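RmpD (Hexulose-6-phosphate synthase) (Streptococcus mutans, PDB 3EXR) is a TIM-barrel protein of the orotidine 5'-phosphate decarboxylase / HUMPS family that assembles as a dimer. Local coordinates at residues K102-I107 against G112-E117; M86-S91 against K98-A103; T181-E186 against K213-R218. All coordinates share one frame; numbering follows the deposited sequence.

Interaction 1 of 3, residues K102-I107 against G112-E117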
ATOM      1  N   LYS A 102      -7.123  15.053  -7.230  1.00 13.00           N
ATOM      2  CA  LYS A 102      -7.404  16.457  -6.935  1.00 14.46           C
ATOM      3  C   LYS A 102      -6.320  17.067  -6.052  1.00 13.70           C
ATOM      4  O   LYS A 102      -5.899  18.198  -6.286  1.00 13.13           O
ATOM      5  CB  LYS A 102      -8.801  16.637  -6.326  1.00 15.80           C
ATOM      6  CG  LYS A 102      -9.954  16.364  -7.307  1.00 19.62           C
ATOM      7  CD  LYS A 102     -11.358  16.647  -6.666  1.00 25.32           C
ATOM      8  CE  LYS A 102     -12.530  15.997  -7.489  1.00 27.69           C
ATOM      9  NZ  LYS A 102     -13.857  15.917  -6.767  1.00 29.36           N
ATOM     10  N   ALA A 103      -5.847  16.314  -5.062  1.00 12.89           N
ATOM     11  CA  ALA A 103      -4.827  16.835  -4.152  1.00 13.03           C
ATOM     12  C   ALA A 103      -3.471  17.018  -4.818  1.00 12.79           C
ATOM     13  O   ALA A 103      -2.787  18.019  -4.572  1.00 13.24           O
ATOM     14  CB  ALA A 103      -4.688  15.961  -2.922  1.00 13.02           C
ATOM     15  N   ILE A 104      -3.073  16.067  -5.674  1.00 12.97           N
ATOM     16  CA  ILE A 104      -1.762  16.162  -6.288  1.00 11.70           C
ATOM     17  C   ILE A 104      -1.763  17.267  -7.355  1.00 12.23           C
ATOM     18  O   ILE A 104      -0.782  17.975  -7.499  1.00 12.47           O
ATOM     19  CB  ILE A 104      -1.207  14.789  -6.803  1.00 11.78           C
ATOM     20  CG1 ILE A 104       0.308  14.881  -7.022  1.00 11.45           C
ATOM     21  CG2 ILE A 104      -1.944  14.340  -8.025  1.00 10.69           C
ATOM     22  CD1 ILE A 104       1.016  13.521  -7.009  1.00 13.05           C
ATOM     23  N   GLU A 105      -2.887  17.425  -8.056  1.00 12.57           N
ATOM     24  CA  GLU A 105      -3.062  18.513  -9.031  1.00 13.96           C
ATOM     25  C   GLU A 105      -3.083  19.879  -8.363  1.00 14.31           C
ATOM     26  O   GLU A 105      -2.601  20.857  -8.934  1.00 14.58           O
ATOM     27  CB  GLU A 105      -4.345  18.336  -9.831  1.00 14.05           C
ATOM     28  CG  GLU A 105      -4.247  17.282 -10.906  1.00 15.23           C
ATOM     29  CD  GLU A 105      -5.549  17.077 -11.646  1.00 18.29           C
ATOM     30  OE1 GLU A 105      -6.537  17.793 -11.364  1.00 21.16           O
ATOM     31  OE2 GLU A 105      -5.599  16.170 -12.480  1.00 16.64           O
ATOM     32  N   ASP A 106      -3.636  19.959  -7.156  1.00 14.52           N
ATOM     33  CA  ASP A 106      -3.699  21.242  -6.454  1.00 15.78           C
ATOM     34  C   ASP A 106      -2.299  21.781  -6.148  1.00 15.41           C
ATOM     35  O   ASP A 106      -2.037  22.978  -6.289  1.00 15.71           O
ATOM     36  CB  ASP A 106      -4.474  21.104  -5.148  1.00 16.49           C
ATOM     37  CG  ASP A 106      -4.674  22.433  -4.463  1.00 21.42           C
ATOM     38  OD1 ASP A 106      -5.275  23.329  -5.092  1.00 25.35           O
ATOM     39  OD2 ASP A 106      -4.228  22.645  -3.318  1.00 26.32           O
ATOM     40  N   ILE A 107      -1.385  20.897  -5.746  1.00 15.18           N
ATOM     41  CA  ILE A 107      -0.025  21.300  -5.408  1.00 15.96           C
ATOM     42  C   ILE A 107       0.907  21.355  -6.631  1.00 15.55           C
ATOM     43  O   ILE A 107       1.789  22.222  -6.725  1.00 15.57           O
ATOM     44  CB  ILE A 107       0.545  20.371  -4.285  1.00 16.67           C
ATOM     45  CG1 ILE A 107      -0.043  20.758  -2.916  1.00 19.31           C
ATOM     46  CG2 ILE A 107       2.086  20.398  -4.269  1.00 17.64           C
ATOM     47  CD1 ILE A 107       0.251  22.177  -2.477  1.00 22.10           C
ATOM     48  N   GLY A 112       1.328  16.863 -11.854  1.00 12.92           N
ATOM     49  CA  GLY A 112       0.670  15.980 -10.890  1.00 12.40           C
ATOM     50  C   GLY A 112      -0.285  14.964 -11.483  1.00 11.52           C
ATOM     51  O   GLY A 112      -1.220  15.330 -12.192  1.00 11.96           O
ATOM     52  N   GLU A 113      -0.054  13.686 -11.185  1.00 10.47           N
ATOM     53  CA  GLU A 113      -0.872  12.602 -11.705  1.00 10.06           C
ATOM     54  C   GLU A 113      -0.900  11.404 -10.772  1.00  9.84           C
ATOM     55  O   GLU A 113       0.062  11.175 -10.004  1.00 10.82           O
ATOM     56  CB  GLU A 113      -0.289  12.092 -13.033  1.00 10.18           C
ATOM     57  CG  GLU A 113      -0.407  13.025 -14.226  1.00 11.98           C
ATOM     58  CD  GLU A 113      -0.270  12.272 -15.534  1.00 13.70           C
ATOM     59  OE1 GLU A 113      -1.003  11.275 -15.738  1.00 14.86           O
ATOM     60  OE2 GLU A 113       0.585  12.676 -16.341  1.00 16.72           O
ATOM     61  N   ILE A 114      -1.976  10.629 -10.904  1.00  8.60           N
ATOM     62  CA  ILE A 114      -2.137   9.333 -10.268  1.00  8.75           C
ATOM     63  C   ILE A 114      -1.877   8.222 -11.297  1.00  9.15           C
ATOM     64  O   ILE A 114      -2.189   8.350 -12.503  1.00 10.01           O
ATOM     65  CB  ILE A 114      -3.546   9.214  -9.631  1.00  8.17           C
ATOM     66  CG1 ILE A 114      -3.770  10.360  -8.642  1.00  8.41           C
ATOM     67  CG2 ILE A 114      -3.762   7.857  -8.959  1.00  8.66           C
ATOM     68  CD1 ILE A 114      -2.779  10.472  -7.523  1.00  9.53           C
ATOM     69  N   GLN A 115      -1.263   7.146 -10.807  1.00  8.89           N
ATOM     70  CA  GLN A 115      -1.025   5.927 -11.587  1.00  8.38           C
ATOM     71  C   GLN A 115      -1.676   4.769 -10.847  1.00  8.70           C
ATOM     72  O   GLN A 115      -1.496   4.637  -9.645  1.00  8.85           O
ATOM     73  CB  GLN A 115       0.478   5.639 -11.686  1.00  7.58           C
ATOM     74  CG  GLN A 115       1.366   6.789 -12.161  1.00  7.87           C
ATOM     75  CD  GLN A 115       2.820   6.373 -12.218  1.00  7.13           C
ATOM     76  OE1 GLN A 115       3.385   6.009 -11.176  1.00  8.36           O
ATOM     77  NE2 GLN A 115       3.410   6.344 -13.432  1.00  8.15           N
ATOM     78  N   VAL A 116      -2.374   3.900 -11.574  1.00  8.48           N
ATOM     79  CA  VAL A 116      -3.010   2.736 -10.981  1.00  9.11           C
ATOM     80  C   VAL A 116      -2.073   1.516 -11.075  1.00  8.88           C
ATOM     81  O   VAL A 116      -1.708   1.032 -12.157  1.00  9.11           O
ATOM     82  CB  VAL A 116      -4.336   2.378 -11.639  1.00  8.72           C
ATOM     83  CG1 VAL A 116      -4.997   1.208 -10.890  1.00 10.50           C
ATOM     84  CG2 VAL A 116      -5.294   3.571 -11.624  1.00  9.25           C
ATOM     85  N   GLU A 117      -1.721   0.997  -9.904  1.00  9.10           N
ATOM     86  CA  GLU A 117      -0.943  -0.231  -9.747  1.00  8.86           C
ATOM     87  C   GLU A 117      -1.840  -1.454  -9.872  1.00  9.17           C
ATOM     88  O   GLU A 117      -2.785  -1.611  -9.112  1.00  9.37           O
ATOM     89  CB  GLU A 117      -0.207  -0.218  -8.393  1.00  8.89           C
ATOM     90  CG  GLU A 117       1.140   0.524  -8.435  1.00  8.98           C
ATOM     91  CD  GLU A 117       2.286  -0.272  -9.057  1.00 11.08           C
ATOM     92  OE1 GLU A 117       2.041  -1.384  -9.559  1.00 11.99           O
ATOM     93  OE2 GLU A 117       3.437   0.211  -9.044  1.00 12.51           O
TER
HETATM   94  O   HOH W   1      -3.716  14.479 -13.096  1.00 13.91           O
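Ile-104, near the end of helix 94-107, presses its CG2 methyl against the start of strand 113-117 and makes most of the apolar contact. Ile-104 CG2 lies 3.7 Å from Glu-113 N and 3.9 Å from Gly-112 C, so it rests chiefly on the peptide unit that leads into the strand. The longer branch runs alongside: Ile-104 CG1 comes to 4.0 Å from Gly-112 CA, and its CD1 reaches on to the backbone oxygen of Glu-113. With CG1 anti to the backbone N (chi1 -162°), both branches of the isoleucine are turned to the incoming chain. One contact joins two side chains, where Ile-114 CD1 meets Ile-104 CG2 at 4.0 Å, methyl against methyl. Gly-112 has no side chain, and its CA lies 4.9 Å from Glu-105 CA.

The polar part is indirect. Glu-105 lays its CG methylene 3.8 Å from Gly-112 O; its extended chain then leads the carboxylate out beyond CG, away from this oxygen. A water bridges the gap, donating to Glu-105 OE2 at 2.6 Å and to Gly-112 O at 2.8 Å. The same OE2 also forms a salt bridge with Arg-101, one turn earlier on the helix, which probably helps to hold the carboxylate in place. Glu-113 points away from the helix, and its carboxylate pairs with Arg-170.

To one flank, Ile-104 also touches Ala-79 of the neighbouring helix 71-79. The arrangement is the return half of a beta-alpha-beta crossover: helix 94-107 ends, a short loop turns the chain back, and strand 113-117 enters the parallel barrel beside strand 85-89, as expected of a TIM barrel.

Interaction 2 of 3, residues M86-S91 against K98-A103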
ATOM      1  N   MET A  86       1.971   9.743  -8.175  1.00  9.75           N
ATOM      2  CA  MET A  86       1.770   8.839  -7.046  1.00  9.16           C
ATOM      3  C   MET A  86       0.969   7.623  -7.499  1.00  8.78           C
ATOM      4  O   MET A  86       0.016   7.747  -8.294  1.00  8.81           O
ATOM      5  CB  MET A  86       1.027   9.528  -5.905  1.00  9.42           C
ATOM      6  CG  MET A  86       1.034   8.710  -4.633  1.00  8.28           C
ATOM      7  SD  MET A  86       0.071   9.359  -3.272  1.00 11.61           S
ATOM      8  CE  MET A  86      -1.622   8.926  -3.724  1.00 10.86           C
ATOM      9  N   THR A  87       1.319   6.450  -6.974  1.00  8.01           N
ATOM     10  CA  THR A  87       0.520   5.263  -7.233  1.00  8.07           C
ATOM     11  C   THR A  87      -0.646   5.083  -6.260  1.00  8.82           C
ATOM     12  O   THR A  87      -0.535   5.322  -5.043  1.00  8.15           O
ATOM     13  CB  THR A  87       1.375   3.971  -7.256  1.00  7.90           C
ATOM     14  OG1 THR A  87       2.032   3.787  -6.000  1.00  8.77           O
ATOM     15  CG2 THR A  87       2.474   4.034  -8.349  1.00  7.70           C
ATOM     16  N   CYS A  88      -1.767   4.604  -6.807  1.00  8.95           N
ATOM     17  CA  CYS A  88      -2.861   4.053  -6.006  1.00  8.90           C
ATOM     18  C   CYS A  88      -3.001   2.606  -6.402  1.00  9.06           C
ATOM     19  O   CYS A  88      -2.909   2.271  -7.607  1.00 10.28           O
ATOM     20  CB  CYS A  88      -4.183   4.734  -6.321  1.00  9.81           C
ATOM     21  SG  CYS A  88      -4.446   6.338  -5.569  1.00 10.57           S
ATOM     22  N   ILE A  89      -3.208   1.744  -5.406  1.00  8.96           N
ATOM     23  CA  ILE A  89      -3.521   0.348  -5.676  1.00  9.68           C
ATOM     24  C   ILE A  89      -4.886   0.300  -6.384  1.00  9.80           C
ATOM     25  O   ILE A  89      -5.761   1.129  -6.140  1.00  9.59           O
ATOM     26  CB  ILE A  89      -3.467  -0.488  -4.341  1.00 10.31           C
ATOM     27  CG1 ILE A  89      -3.472  -2.007  -4.617  1.00  9.89           C
ATOM     28  CG2 ILE A  89      -4.539  -0.072  -3.355  1.00 11.13           C
ATOM     29  CD1 ILE A  89      -2.218  -2.469  -5.372  1.00 10.09           C
ATOM     30  N   CYS A  90      -5.071  -0.667  -7.269  1.00 10.25           N
ATOM     31  CA  CYS A  90      -6.299  -0.731  -8.058  1.00 11.47           C
ATOM     32  C   CYS A  90      -7.539  -1.013  -7.208  1.00 12.42           C
ATOM     33  O   CYS A  90      -8.661  -0.805  -7.670  1.00 13.85           O
ATOM     34  CB  CYS A  90      -6.151  -1.771  -9.174  1.00 11.11           C
ATOM     35  SG  CYS A  90      -5.648  -3.418  -8.604  1.00 12.85           S
ATOM     36  N   SER A  91      -7.323  -1.506  -5.989  1.00 13.24           N
ATOM     37  CA  SER A  91      -8.358  -1.738  -4.967  1.00 14.19           C
ATOM     38  C   SER A  91      -8.993  -0.458  -4.449  1.00 13.95           C
ATOM     39  O   SER A  91     -10.089  -0.487  -3.888  1.00 14.50           O
ATOM     40  CB  SER A  91      -7.738  -2.439  -3.737  1.00 13.99           C
ATOM     41  OG  SER A  91      -7.104  -3.646  -4.054  1.00 17.45           O
ATOM     42  N   LYS A  98     -10.067   9.797  -7.030  1.00 12.53           N
ATOM     43  CA  LYS A  98     -10.359  11.197  -7.379  1.00 13.65           C
ATOM     44  C   LYS A  98      -9.800  12.162  -6.341  1.00 12.59           C
ATOM     45  O   LYS A  98      -9.249  13.209  -6.698  1.00 12.41           O
ATOM     46  CB  LYS A  98     -11.865  11.442  -7.514  1.00 13.80           C
ATOM     47  CG  LYS A  98     -12.463  11.048  -8.826  1.00 19.04           C
ATOM     48  CD  LYS A  98     -13.914  11.584  -8.909  1.00 23.23           C
ATOM     49  CE  LYS A  98     -14.613  11.124 -10.212  1.00 26.52           C
ATOM     50  NZ  LYS A  98     -16.089  10.800 -10.025  1.00 27.91           N
ATOM     51  N   ALA A  99      -9.933  11.831  -5.058  1.00 11.64           N
ATOM     52  CA  ALA A  99      -9.427  12.735  -4.018  1.00 11.05           C
ATOM     53  C   ALA A  99      -7.907  12.881  -4.115  1.00 11.36           C
ATOM     54  O   ALA A  99      -7.367  13.970  -3.925  1.00 11.53           O
ATOM     55  CB  ALA A  99      -9.825  12.249  -2.621  1.00 10.95           C
ATOM     56  N   ALA A 100      -7.229  11.781  -4.455  1.00 10.19           N
ATOM     57  CA  ALA A 100      -5.781  11.771  -4.592  1.00 10.40           C
ATOM     58  C   ALA A 100      -5.390  12.602  -5.804  1.00  9.74           C
ATOM     59  O   ALA A 100      -4.493  13.447  -5.718  1.00 10.27           O
ATOM     60  CB  ALA A 100      -5.271  10.347  -4.732  1.00  9.80           C
ATOM     61  N   ARG A 101      -6.086  12.408  -6.920  1.00  9.99           N
ATOM     62  CA  ARG A 101      -5.812  13.215  -8.117  1.00 10.82           C
ATOM     63  C   ARG A 101      -6.012  14.706  -7.867  1.00 11.55           C
ATOM     64  O   ARG A 101      -5.173  15.521  -8.266  1.00 12.70           O
ATOM     65  CB  ARG A 101      -6.644  12.783  -9.314  1.00 10.91           C
ATOM     66  CG  ARG A 101      -6.355  13.625 -10.533  1.00 11.12           C
ATOM     67  CD  ARG A 101      -7.016  13.130 -11.796  1.00 13.12           C
ATOM     68  NE  ARG A 101      -8.464  13.183 -11.738  1.00 15.61           N
ATOM     69  CZ  ARG A 101      -9.200  14.254 -12.022  1.00 19.95           C
ATOM     70  NH1 ARG A 101      -8.618  15.401 -12.378  1.00 18.40           N
ATOM     71  NH2 ARG A 101     -10.537  14.173 -11.956  1.00 19.38           N
ATOM     72  N   LYS A 102      -7.123  15.053  -7.230  1.00 13.00           N
ATOM     73  CA  LYS A 102      -7.404  16.457  -6.935  1.00 14.46           C
ATOM     74  C   LYS A 102      -6.320  17.067  -6.052  1.00 13.70           C
ATOM     75  O   LYS A 102      -5.899  18.198  -6.286  1.00 13.13           O
ATOM     76  CB  LYS A 102      -8.801  16.637  -6.326  1.00 15.80           C
ATOM     77  CG  LYS A 102      -9.954  16.364  -7.307  1.00 19.62           C
ATOM     78  CD  LYS A 102     -11.358  16.647  -6.666  1.00 25.32           C
ATOM     79  CE  LYS A 102     -12.530  15.997  -7.489  1.00 27.69           C
ATOM     80  NZ  LYS A 102     -13.857  15.917  -6.767  1.00 29.36           N
ATOM     81  N   ALA A 103      -5.847  16.314  -5.062  1.00 12.89           N
ATOM     82  CA  ALA A 103      -4.827  16.835  -4.152  1.00 13.03           C
ATOM     83  C   ALA A 103      -3.471  17.018  -4.818  1.00 12.79           C
ATOM     84  O   ALA A 103      -2.787  18.019  -4.572  1.00 13.24           O
ATOM     85  CB  ALA A 103      -4.688  15.961  -2.922  1.00 13.02           C
TER
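Met-86 and Cys-88, two residues apart on strand 85-89, both send sulfur-containing side chains to the same methyl group, Ala-100 CB on helix 94-107. Met-86 does so with its terminal carbon: Met-86 CE lies 4.0 Å from Ala-100 CB, so the methyl rather than the sulfur makes the contact. CG stands anti to the backbone N (chi1 -169°) and the chain stays extended through SD, which carries the side chain out from the strand; a bend at the last torsion (chi3 78°) then swings CE over to the alanine. Cys-88 needs no such reach. Its SG, placed beside the backbone N and anti to the carbonyl carbon (chi1 -79°), comes to 4.2 Å from Ala-100 CB and packs there as an apolar surface.

Ala-100 is thus met by a methyl and a thiol from successive outward-facing positions of the strand. Its single side-chain carbon is directed at the sheet, and the CA atoms of Cys-88 and Ala-100 are 8.4 Å apart. The contact is small, buried and wholly apolar.

Other elements fill in around it. Met-86 also packs on Val-74 and Ala-75 of helix 71-79 and on Thr-65 and Cys-67 of strand 60-67, while Cys-88 touches Cys-67 too. Ala-100 leans on Ala-75 and on Ile-114 of the next strand, 113-117. The cluster therefore lies in the layer between barrel and outer helices, where helices 71-79 and 94-107 pack side by side over strands 60-67, 85-89 and 113-117.

Interaction 3 of 3, residues T181-E186 against K213-R218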
ATOM      1  N   THR A 181      15.906  -7.584 -23.874  1.00 24.18           N
ATOM      2  CA  THR A 181      14.460  -7.916 -23.997  1.00 23.52           C
ATOM      3  C   THR A 181      13.543  -6.783 -24.425  1.00 22.53           C
ATOM      4  O   THR A 181      12.336  -6.985 -24.574  1.00 22.91           O
ATOM      5  CB  THR A 181      13.869  -8.539 -22.709  1.00 23.56           C
ATOM      6  OG1 THR A 181      13.661  -7.531 -21.704  1.00 24.52           O
ATOM      7  CG2 THR A 181      14.780  -9.608 -22.148  1.00 24.05           C
ATOM      8  N   LEU A 182      14.074  -5.584 -24.592  1.00 20.44           N
ATOM      9  CA  LEU A 182      13.239  -4.509 -25.064  1.00 19.41           C
ATOM     10  C   LEU A 182      12.621  -4.864 -26.422  1.00 17.94           C
ATOM     11  O   LEU A 182      11.458  -4.597 -26.626  1.00 17.96           O
ATOM     12  CB  LEU A 182      13.993  -3.193 -25.134  1.00 19.43           C
ATOM     13  CG  LEU A 182      14.252  -2.522 -23.794  1.00 20.70           C
ATOM     14  CD1 LEU A 182      15.333  -1.481 -23.957  1.00 22.18           C
ATOM     15  CD2 LEU A 182      12.967  -1.895 -23.222  1.00 22.36           C
ATOM     16  N   LYS A 183      13.384  -5.504 -27.308  1.00 17.54           N
ATOM     17  CA  LYS A 183      12.876  -5.864 -28.639  1.00 17.12           C
ATOM     18  C   LYS A 183      11.558  -6.678 -28.614  1.00 16.44           C
ATOM     19  O   LYS A 183      10.788  -6.626 -29.560  1.00 15.68           O
ATOM     20  CB  LYS A 183      13.969  -6.555 -29.493  1.00 17.67           C
ATOM     21  CG  LYS A 183      14.404  -7.933 -29.044  1.00 20.22           C
ATOM     22  CD  LYS A 183      15.416  -8.547 -30.010  1.00 23.32           C
ATOM     23  CE  LYS A 183      16.757  -7.808 -30.006  1.00 25.10           C
ATOM     24  NZ  LYS A 183      17.421  -7.755 -28.677  1.00 25.76           N
ATOM     25  N   LEU A 184      11.279  -7.383 -27.516  1.00 16.80           N
ATOM     26  CA  LEU A 184       9.980  -8.074 -27.335  1.00 18.23           C
ATOM     27  C   LEU A 184       8.795  -7.141 -27.503  1.00 17.04           C
ATOM     28  O   LEU A 184       7.703  -7.564 -27.898  1.00 17.20           O
ATOM     29  CB  LEU A 184       9.852  -8.650 -25.916  1.00 18.96           C
ATOM     30  CG  LEU A 184      10.916  -9.603 -25.420  1.00 22.42           C
ATOM     31  CD1 LEU A 184      10.652  -9.960 -23.944  1.00 23.02           C
ATOM     32  CD2 LEU A 184      10.942 -10.809 -26.311  1.00 24.70           C
ATOM     33  N   PHE A 185       9.006  -5.887 -27.132  1.00 15.15           N
ATOM     34  CA  PHE A 185       7.965  -4.882 -27.106  1.00 14.45           C
ATOM     35  C   PHE A 185       7.852  -4.078 -28.392  1.00 14.18           C
ATOM     36  O   PHE A 185       7.105  -3.109 -28.445  1.00 14.12           O
ATOM     37  CB  PHE A 185       8.215  -3.926 -25.948  1.00 14.13           C
ATOM     38  CG  PHE A 185       8.009  -4.559 -24.581  1.00 14.19           C
ATOM     39  CD1 PHE A 185       6.748  -4.611 -24.010  1.00 14.87           C
ATOM     40  CD2 PHE A 185       9.084  -5.100 -23.885  1.00 14.85           C
ATOM     41  CE1 PHE A 185       6.577  -5.179 -22.721  1.00 15.03           C
ATOM     42  CE2 PHE A 185       8.918  -5.674 -22.632  1.00 15.59           C
ATOM     43  CZ  PHE A 185       7.661  -5.727 -22.057  1.00 14.95           C
ATOM     44  N   GLU A 186       8.574  -4.486 -29.429  1.00 13.99           N
ATOM     45  CA  GLU A 186       8.537  -3.785 -30.703  1.00 14.88           C
ATOM     46  C   GLU A 186       7.088  -3.617 -31.165  1.00 15.06           C
ATOM     47  O   GLU A 186       6.293  -4.555 -31.106  1.00 15.92           O
ATOM     48  CB  GLU A 186       9.381  -4.530 -31.751  1.00 14.51           C
ATOM     49  CG  GLU A 186       9.901  -3.663 -32.922  1.00 15.51           C
ATOM     50  CD  GLU A 186       8.812  -3.185 -33.894  1.00 15.54           C
ATOM     51  OE1 GLU A 186       7.909  -3.983 -34.193  1.00 16.73           O
ATOM     52  OE2 GLU A 186       8.834  -2.006 -34.333  1.00 15.32           O
ATOM     53  N   LYS A 213      18.464   3.003 -22.400  1.00 14.62           N
ATOM     54  CA  LYS A 213      17.833   4.126 -23.077  1.00 15.27           C
ATOM     55  C   LYS A 213      18.252   4.180 -24.571  1.00 14.60           C
ATOM     56  O   LYS A 213      17.428   4.551 -25.438  1.00 14.83           O
ATOM     57  CB  LYS A 213      18.122   5.436 -22.316  1.00 15.16           C
ATOM     58  CG  LYS A 213      17.428   6.653 -22.854  1.00 18.38           C
ATOM     59  CD  LYS A 213      15.995   6.760 -22.342  1.00 20.55           C
ATOM     60  CE  LYS A 213      15.180   7.692 -23.215  1.00 20.92           C
ATOM     61  NZ  LYS A 213      13.737   7.686 -22.840  1.00 19.79           N
ATOM     62  N   ASP A 214      19.502   3.790 -24.877  1.00 14.15           N
ATOM     63  CA  ASP A 214      19.982   3.726 -26.263  1.00 14.34           C
ATOM     64  C   ASP A 214      19.103   2.753 -27.083  1.00 13.86           C
ATOM     65  O   ASP A 214      18.766   3.008 -28.244  1.00 13.95           O
ATOM     66  CB  ASP A 214      21.445   3.241 -26.336  1.00 14.41           C
ATOM     67  CG  ASP A 214      22.470   4.283 -25.927  1.00 16.98           C
ATOM     68  OD1 ASP A 214      22.166   5.485 -25.859  1.00 19.85           O
ATOM     69  OD2 ASP A 214      23.642   3.902 -25.677  1.00 19.73           O
ATOM     70  N   GLU A 215      18.747   1.626 -26.482  1.00 13.60           N
ATOM     71  CA  GLU A 215      17.952   0.610 -27.153  1.00 13.77           C
ATOM     72  C   GLU A 215      16.493   1.049 -27.314  1.00 13.88           C
ATOM     73  O   GLU A 215      15.864   0.771 -28.337  1.00 13.92           O
ATOM     74  CB  GLU A 215      18.065  -0.726 -26.419  1.00 13.99           C
ATOM     75  CG  GLU A 215      17.244  -1.848 -27.016  1.00 14.58           C
ATOM     76  CD  GLU A 215      17.801  -2.367 -28.352  1.00 17.06           C
ATOM     77  OE1 GLU A 215      18.740  -1.745 -28.915  1.00 18.50           O
ATOM     78  OE2 GLU A 215      17.280  -3.404 -28.839  1.00 16.98           O
ATOM     79  N   ILE A 216      15.946   1.719 -26.296  1.00 13.38           N
ATOM     80  CA  ILE A 216      14.650   2.377 -26.445  1.00 13.25           C
ATOM     81  C   ILE A 216      14.692   3.317 -27.664  1.00 13.87           C
ATOM     82  O   ILE A 216      13.812   3.278 -28.492  1.00 13.76           O
ATOM     83  CB  ILE A 216      14.262   3.177 -25.176  1.00 12.77           C
ATOM     84  CG1 ILE A 216      13.945   2.228 -24.019  1.00 12.73           C
ATOM     85  CG2 ILE A 216      13.093   4.099 -25.476  1.00 12.95           C
ATOM     86  CD1 ILE A 216      13.741   2.975 -22.660  1.00 12.31           C
ATOM     87  N   LYS A 217      15.740   4.133 -27.767  1.00 14.39           N
ATOM     88  CA  LYS A 217      15.912   5.044 -28.914  1.00 15.44           C
ATOM     89  C   LYS A 217      16.014   4.288 -30.240  1.00 15.47           C
ATOM     90  O   LYS A 217      15.469   4.735 -31.262  1.00 15.94           O
ATOM     91  CB  LYS A 217      17.152   5.920 -28.726  1.00 16.64           C
ATOM     92  CG  LYS A 217      17.276   7.079 -29.712  1.00 19.71           C
ATOM     93  CD  LYS A 217      18.216   8.133 -29.147  1.00 25.85           C
ATOM     94  CE  LYS A 217      18.748   9.080 -30.216  1.00 29.24           C
ATOM     95  NZ  LYS A 217      19.619  10.128 -29.577  1.00 31.01           N
ATOM     96  N   ARG A 218      16.730   3.166 -30.263  1.00 14.84           N
ATOM     97  CA  ARG A 218      16.822   2.392 -31.525  1.00 15.12           C
ATOM     98  C   ARG A 218      15.455   1.879 -31.998  1.00 15.10           C
ATOM     99  O   ARG A 218      15.115   1.952 -33.195  1.00 14.88           O
ATOM    100  CB  ARG A 218      17.779   1.217 -31.367  1.00 14.69           C
ATOM    101  CG  ARG A 218      18.124   0.479 -32.676  1.00 16.84           C
ATOM    102  CD  ARG A 218      18.863  -0.821 -32.453  1.00 17.24           C
ATOM    103  NE  ARG A 218      18.073  -1.870 -31.797  1.00 17.93           N
ATOM    104  CZ  ARG A 218      17.126  -2.600 -32.391  1.00 18.48           C
ATOM    105  NH1 ARG A 218      16.802  -2.406 -33.679  1.00 17.93           N
ATOM    106  NH2 ARG A 218      16.498  -3.549 -31.702  1.00 18.82           N
TER
HETATM  107  O   HOH W   2      16.439  -5.373 -27.233  1.00 17.97           O
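Leu-182 lays its CD1 methyl on the aliphatic part of Glu-215, 3.6 Å from Glu-215 CG and 3.8 Å from Glu-215 CB. The two side chains pass each other in opposite directions, and Leu-182 CB also comes near the same CG. On the next residue of the helix, Ile-216 CG1 meets Leu-182 CD1 at 4.0 Å, so a single leucine methyl touches both helix residues. These contacts form the inner side of the interface. Glu-215 can serve both as apolar surface and as charge because its CG is anti to the backbone N (chi1 178°) and the chain then bends at chi2, turning the carboxylate off the leucine.

That carboxylate is held from its own helix. Arg-218 grips it side-on, NE to Glu-215 OE1 and NH2 to Glu-215 OE2, both at 3.0 Å and nearly straight. The oxygens lie close to the guanidinium plane, but the nitrogens approach from above the carboxylate plane. Between the segments, a water donates to Glu-215 OE2 at 2.7 Å and accepts from both Lys-183 N and Lys-183 NZ. Lys-183 NZ itself stays 4.4 Å from Glu-215 OE2, beyond a salt bridge, and is hydrogen-bonded to Asp-180 O.

Farther in, Phe-212, Ile-219 and Phe-193 also pack on Leu-182, with Phe-193 belonging to strand 192-195. The contact thus joins residues 181-186 to helix 205-220 through an apolar inner half and a water-bridged, charged outer half. With two cationic groups near it, Glu-215 is probably kept ionised, while the water links the carboxylate to the lysine by hydrogen bonds, without a direct ion pair.

In the fold
Interactions 1 and 2 belong to one beta-alpha-beta unit. They share Lys-102 and Ala-103 of helix 94-107, their centres are 6 Å apart, and their strands 85-89 and 113-117 are neighbours in the barrel, where Gln-115 O and Cys-88 N probably hydrogen-bond. Interaction 2 ties the helix to the strand before it, interaction 1 to the strand after it. Interaction 3 comes later in the chain and lies on the opposite side of the chain's centre, about 30 Å from interaction 2 and about 29 Å from interaction 1 between centres; there the final helix, 205-220, meets the loop preceding strand 192-195. Thus interactions 1 and 2 fasten a helix to barrel strands, interaction 3 a helix to a loop.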